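Local coordinates for putative uncharacterized protein (Neurospora crassa, PDB 3EUT) that binds a long-chain fatty acid and is probably a type III polyketide (pentaketide) synthase that extends acyl starters as an acyltransferase of the chalcone synthase family, at residues H239-D244 with P367-E372. Numbering follows the deposited sequence.
Sequences HDLGFD and PGINVE. With DCR (icosanoic acid), chain E.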
ATOM      1  N   HIS A 239      -9.049 -18.113   2.115  1.00 34.20           N
ATOM      2  CA  HIS A 239      -8.967 -18.762   3.426  1.00 34.48           C
ATOM      3  C   HIS A 239      -7.728 -19.636   3.541  1.00 33.89           C
ATOM      4  O   HIS A 239      -7.390 -20.111   4.633  1.00 33.92           O
ATOM      5  CB  HIS A 239     -10.223 -19.622   3.647  1.00 35.45           C
ATOM      6  CG  HIS A 239     -10.467 -20.617   2.550  1.00 38.02           C
ATOM      7  ND1 HIS A 239     -10.728 -20.241   1.246  1.00 39.33           N
ATOM      8  CD2 HIS A 239     -10.463 -21.973   2.554  1.00 39.87           C
ATOM      9  CE1 HIS A 239     -10.885 -21.321   0.501  1.00 41.32           C
ATOM     10  NE2 HIS A 239     -10.734 -22.385   1.271  1.00 41.19           N
ATOM     11  N   ASP A 240      -7.047 -19.839   2.416  1.00 32.75           N
ATOM     12  CA  ASP A 240      -5.881 -20.713   2.371  1.00 32.06           C
ATOM     13  C   ASP A 240      -4.577 -20.045   2.773  1.00 30.87           C
ATOM     14  O   ASP A 240      -3.634 -20.716   3.201  1.00 31.10           O
ATOM     15  CB  ASP A 240      -5.749 -21.334   0.984  1.00 32.10           C
ATOM     16  CG  ASP A 240      -6.814 -22.380   0.722  1.00 34.37           C
ATOM     17  OD1 ASP A 240      -6.810 -23.406   1.439  1.00 36.38           O
ATOM     18  OD2 ASP A 240      -7.645 -22.180  -0.189  1.00 34.80           O
ATOM     19  N   LEU A 241      -4.536 -18.719   2.670  1.00 29.56           N
ATOM     20  CA  LEU A 241      -3.277 -17.989   2.770  1.00 28.12           C
ATOM     21  C   LEU A 241      -3.538 -16.544   3.153  1.00 27.88           C
ATOM     22  O   LEU A 241      -4.299 -15.854   2.487  1.00 26.97           O
ATOM     23  CB  LEU A 241      -2.533 -18.075   1.438  1.00 28.10           C
ATOM     24  CG  LEU A 241      -1.089 -17.584   1.311  1.00 28.76           C
ATOM     25  CD1 LEU A 241      -0.192 -18.254   2.342  1.00 29.57           C
ATOM     26  CD2 LEU A 241      -0.610 -17.890  -0.094  1.00 27.30           C
ATOM     27  N   GLY A 242      -2.908 -16.099   4.235  1.00 27.52           N
ATOM     28  CA  GLY A 242      -3.186 -14.773   4.788  1.00 27.53           C
ATOM     29  C   GLY A 242      -2.330 -14.406   5.988  1.00 27.60           C
ATOM     30  O   GLY A 242      -1.517 -15.207   6.467  1.00 27.00           O
ATOM     31  N   PHE A 243      -2.541 -13.193   6.485  1.00 27.59           N
ATOM     32  CA  PHE A 243      -1.712 -12.611   7.528  1.00 28.45           C
ATOM     33  C   PHE A 243      -2.591 -11.569   8.218  1.00 28.54           C
ATOM     34  O   PHE A 243      -2.713 -10.446   7.739  1.00 29.31           O
ATOM     35  CB  PHE A 243      -0.462 -11.989   6.881  1.00 28.10           C
ATOM     36  CG  PHE A 243       0.752 -11.905   7.785  1.00 29.44           C
ATOM     37  CD1 PHE A 243       1.601 -10.794   7.715  1.00 28.58           C
ATOM     38  CD2 PHE A 243       1.087 -12.947   8.653  1.00 30.15           C
ATOM     39  CE1 PHE A 243       2.746 -10.707   8.515  1.00 29.24           C
ATOM     40  CE2 PHE A 243       2.222 -12.872   9.456  1.00 30.45           C
ATOM     41  CZ  PHE A 243       3.059 -11.750   9.387  1.00 29.63           C
ATOM     42  N   ASP A 244      -3.234 -11.966   9.316  1.00 28.62           N
ATOM     43  CA  ASP A 244      -4.317 -11.172   9.932  1.00 28.85           C
ATOM     44  C   ASP A 244      -3.794 -10.305  11.075  1.00 28.48           C
ATOM     45  O   ASP A 244      -3.081 -10.810  11.946  1.00 28.61           O
ATOM     46  CB  ASP A 244      -5.435 -12.084  10.469  1.00 29.05           C
ATOM     47  CG  ASP A 244      -6.051 -13.003   9.396  1.00 30.85           C
ATOM     48  OD1 ASP A 244      -6.019 -12.694   8.186  1.00 34.16           O
ATOM     49  OD2 ASP A 244      -6.584 -14.062   9.774  1.00 31.87           O
ATOM     50  N   PRO A 367      -0.801 -14.206  -0.632  1.00 26.36           N
ATOM     51  CA  PRO A 367      -2.208 -14.072  -0.231  1.00 26.03           C
ATOM     52  C   PRO A 367      -3.135 -13.621  -1.375  1.00 26.51           C
ATOM     53  O   PRO A 367      -2.816 -12.661  -2.099  1.00 26.13           O
ATOM     54  CB  PRO A 367      -2.149 -12.986   0.843  1.00 26.29           C
ATOM     55  CG  PRO A 367      -0.823 -13.186   1.490  1.00 27.01           C
ATOM     56  CD  PRO A 367       0.117 -13.672   0.397  1.00 25.68           C
ATOM     57  N   GLY A 368      -4.275 -14.300  -1.516  1.00 25.88           N
ATOM     58  CA  GLY A 368      -5.209 -14.005  -2.601  1.00 26.00           C
ATOM     59  C   GLY A 368      -6.071 -15.199  -2.981  1.00 25.70           C
ATOM     60  O   GLY A 368      -7.278 -15.132  -2.824  1.00 26.11           O
ATOM     61  N   ILE A 369      -5.483 -16.288  -3.479  1.00 25.41           N
ATOM     62  CA  ILE A 369      -4.041 -16.409  -3.752  1.00 25.24           C
ATOM     63  C   ILE A 369      -3.703 -15.648  -5.029  1.00 25.63           C
ATOM     64  O   ILE A 369      -4.361 -15.866  -6.043  1.00 25.69           O
ATOM     65  CB  ILE A 369      -3.603 -17.891  -3.896  1.00 25.27           C
ATOM     66  CG1 ILE A 369      -3.782 -18.643  -2.561  1.00 24.95           C
ATOM     67  CG2 ILE A 369      -2.132 -17.979  -4.407  1.00 24.97           C
ATOM     68  CD1 ILE A 369      -3.749 -20.175  -2.673  1.00 23.93           C
ATOM     69  N   ASN A 370      -2.705 -14.763  -4.961  1.00 25.37           N
ATOM     70  CA  ASN A 370      -2.187 -14.031  -6.129  1.00 25.99           C
ATOM     71  C   ASN A 370      -0.995 -14.744  -6.753  1.00 26.07           C
ATOM     72  O   ASN A 370      -0.100 -15.228  -6.050  1.00 25.86           O
ATOM     73  CB  ASN A 370      -1.762 -12.590  -5.771  1.00 25.41           C
ATOM     74  CG  ASN A 370      -2.919 -11.718  -5.283  1.00 27.16           C
ATOM     75  OD1 ASN A 370      -4.054 -12.156  -5.163  1.00 27.02           O
ATOM     76  ND2 ASN A 370      -2.612 -10.453  -4.999  1.00 29.18           N
ATOM     77  N   VAL A 371      -0.994 -14.811  -8.079  1.00 26.08           N
ATOM     78  CA  VAL A 371       0.101 -15.392  -8.838  1.00 26.25           C
ATOM     79  C   VAL A 371       0.707 -14.238  -9.631  1.00 25.86           C
ATOM     80  O   VAL A 371      -0.027 -13.460 -10.249  1.00 26.48           O
ATOM     81  CB  VAL A 371      -0.412 -16.479  -9.825  1.00 27.09           C
ATOM     82  CG1 VAL A 371       0.731 -17.087 -10.634  1.00 28.26           C
ATOM     83  CG2 VAL A 371      -1.205 -17.550  -9.087  1.00 26.85           C
ATOM     84  N   GLU A 372       2.033 -14.149  -9.615  1.00 25.27           N
ATOM     85  CA  GLU A 372       2.796 -13.173 -10.389  1.00 25.13           C
ATOM     86  C   GLU A 372       3.853 -13.918 -11.174  1.00 25.49           C
ATOM     87  O   GLU A 372       4.541 -14.793 -10.628  1.00 23.95           O
ATOM     88  CB  GLU A 372       3.510 -12.164  -9.479  1.00 24.95           C
ATOM     89  CG  GLU A 372       2.596 -11.266  -8.629  1.00 25.98           C
ATOM     90  CD  GLU A 372       1.944 -10.122  -9.425  1.00 26.06           C
ATOM     91  OE1 GLU A 372       2.424  -9.794 -10.537  1.00 26.89           O
ATOM     92  OE2 GLU A 372       0.960  -9.535  -8.917  1.00 26.32           O
TER
HETATM   93  O1  DCR E   1       1.302 -14.809   4.854  1.00 59.49           O
HETATM   94  C1  DCR E   1       2.379 -14.205   4.603  1.00 58.98           C
HETATM   95  O2  DCR E   1       2.496 -13.373   3.672  1.00 58.61           O
HETATM   96  C2  DCR E   1       3.592 -14.518   5.456  1.00 57.46           C
HETATM   97  C3  DCR E   1       4.336 -13.270   5.937  1.00 55.65           C
HETATM   98  C4  DCR E   1       5.450 -13.572   6.951  1.00 54.36           C
HETATM   99  C5  DCR E   1       4.985 -14.431   8.125  1.00 52.55           C
HETATM  100  C6  DCR E   1       5.824 -14.262   9.392  1.00 51.26           C
HETATM  101  C7  DCR E   1       5.651 -15.458  10.330  1.00 50.42           C
HETATM  102  C8  DCR E   1       6.509 -15.399  11.593  1.00 48.96           C
HETATM  103  C9  DCR E   1       7.701 -16.340  11.458  1.00 48.09           C
HETATM  104  C10 DCR E   1       8.604 -16.350  12.685  1.00 46.83           C
HETATM  105  C11 DCR E   1       9.992 -16.851  12.300  1.00 45.53           C
HETATM  106  C12 DCR E   1      10.669 -17.578  13.453  1.00 45.27           C
HETATM  107  C13 DCR E   1      11.780 -16.737  14.057  1.00 45.00           C
HETATM  108  C14 DCR E   1      13.030 -17.529  14.433  1.00 44.69           C
HETATM  109  C15 DCR E   1      14.094 -16.566  14.947  1.00 44.66           C
HETATM  110  C16 DCR E   1      14.320 -16.609  16.458  1.00 44.37           C
HETATM  111  C17 DCR E   1      14.096 -15.254  17.137  1.00 44.94           C
HETATM  112  C18 DCR E   1      14.966 -14.117  16.612  1.00 42.49           C
HETATM  113  C19 DCR E   1      14.861 -12.923  17.546  1.00 42.59           C
HETATM  114  C20 DCR E   1      14.655 -11.623  16.804  1.00 43.67           C
HETATM  115  O   HOH W   1      -5.136 -16.412   0.135  1.00 25.67           O
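Leu241 fills the gap to the turn at Pro367. With CG anti to the backbone N (chi1 -171°), its branched end reaches across, and CD2 lies 3.7 Å from Pro367 N and 4.1 Å from Ile369 CG1. The leucine and isoleucine side chains cross at about a right angle, while Leu241 CG rests 4.2 Å from Pro367 CD; branched chains and a rigid ring suit this buried, apolar patch. Ile369 follows a cis peptide bond, and the backbone conformation of Gly368 would press a CB against the preceding carbonyl O, so glycine fits the turn.

Beside this tight patch the backbones stand apart, and a water fills in: it lies 2.6 Å from Leu241 O, within hydrogen-bonding distance, and accepts from Gly368 N at 2.8 Å. Asp240 adds just a looser touch, its carboxylate being engaged by Ser255 and Arg257.

Farther along, icosanoic acid C3 lies over the Phe243 ring centre, 3.8 Å above its plane, and Pro367 CG is 4.0 Å from the ligand's O2. The contact thus joins hairpin 241-254 to the turn between strands 359-366 and 370-378, lining the fatty-acid site, probably the acyl-binding tunnel of a thiolase-fold type III polyketide synthase.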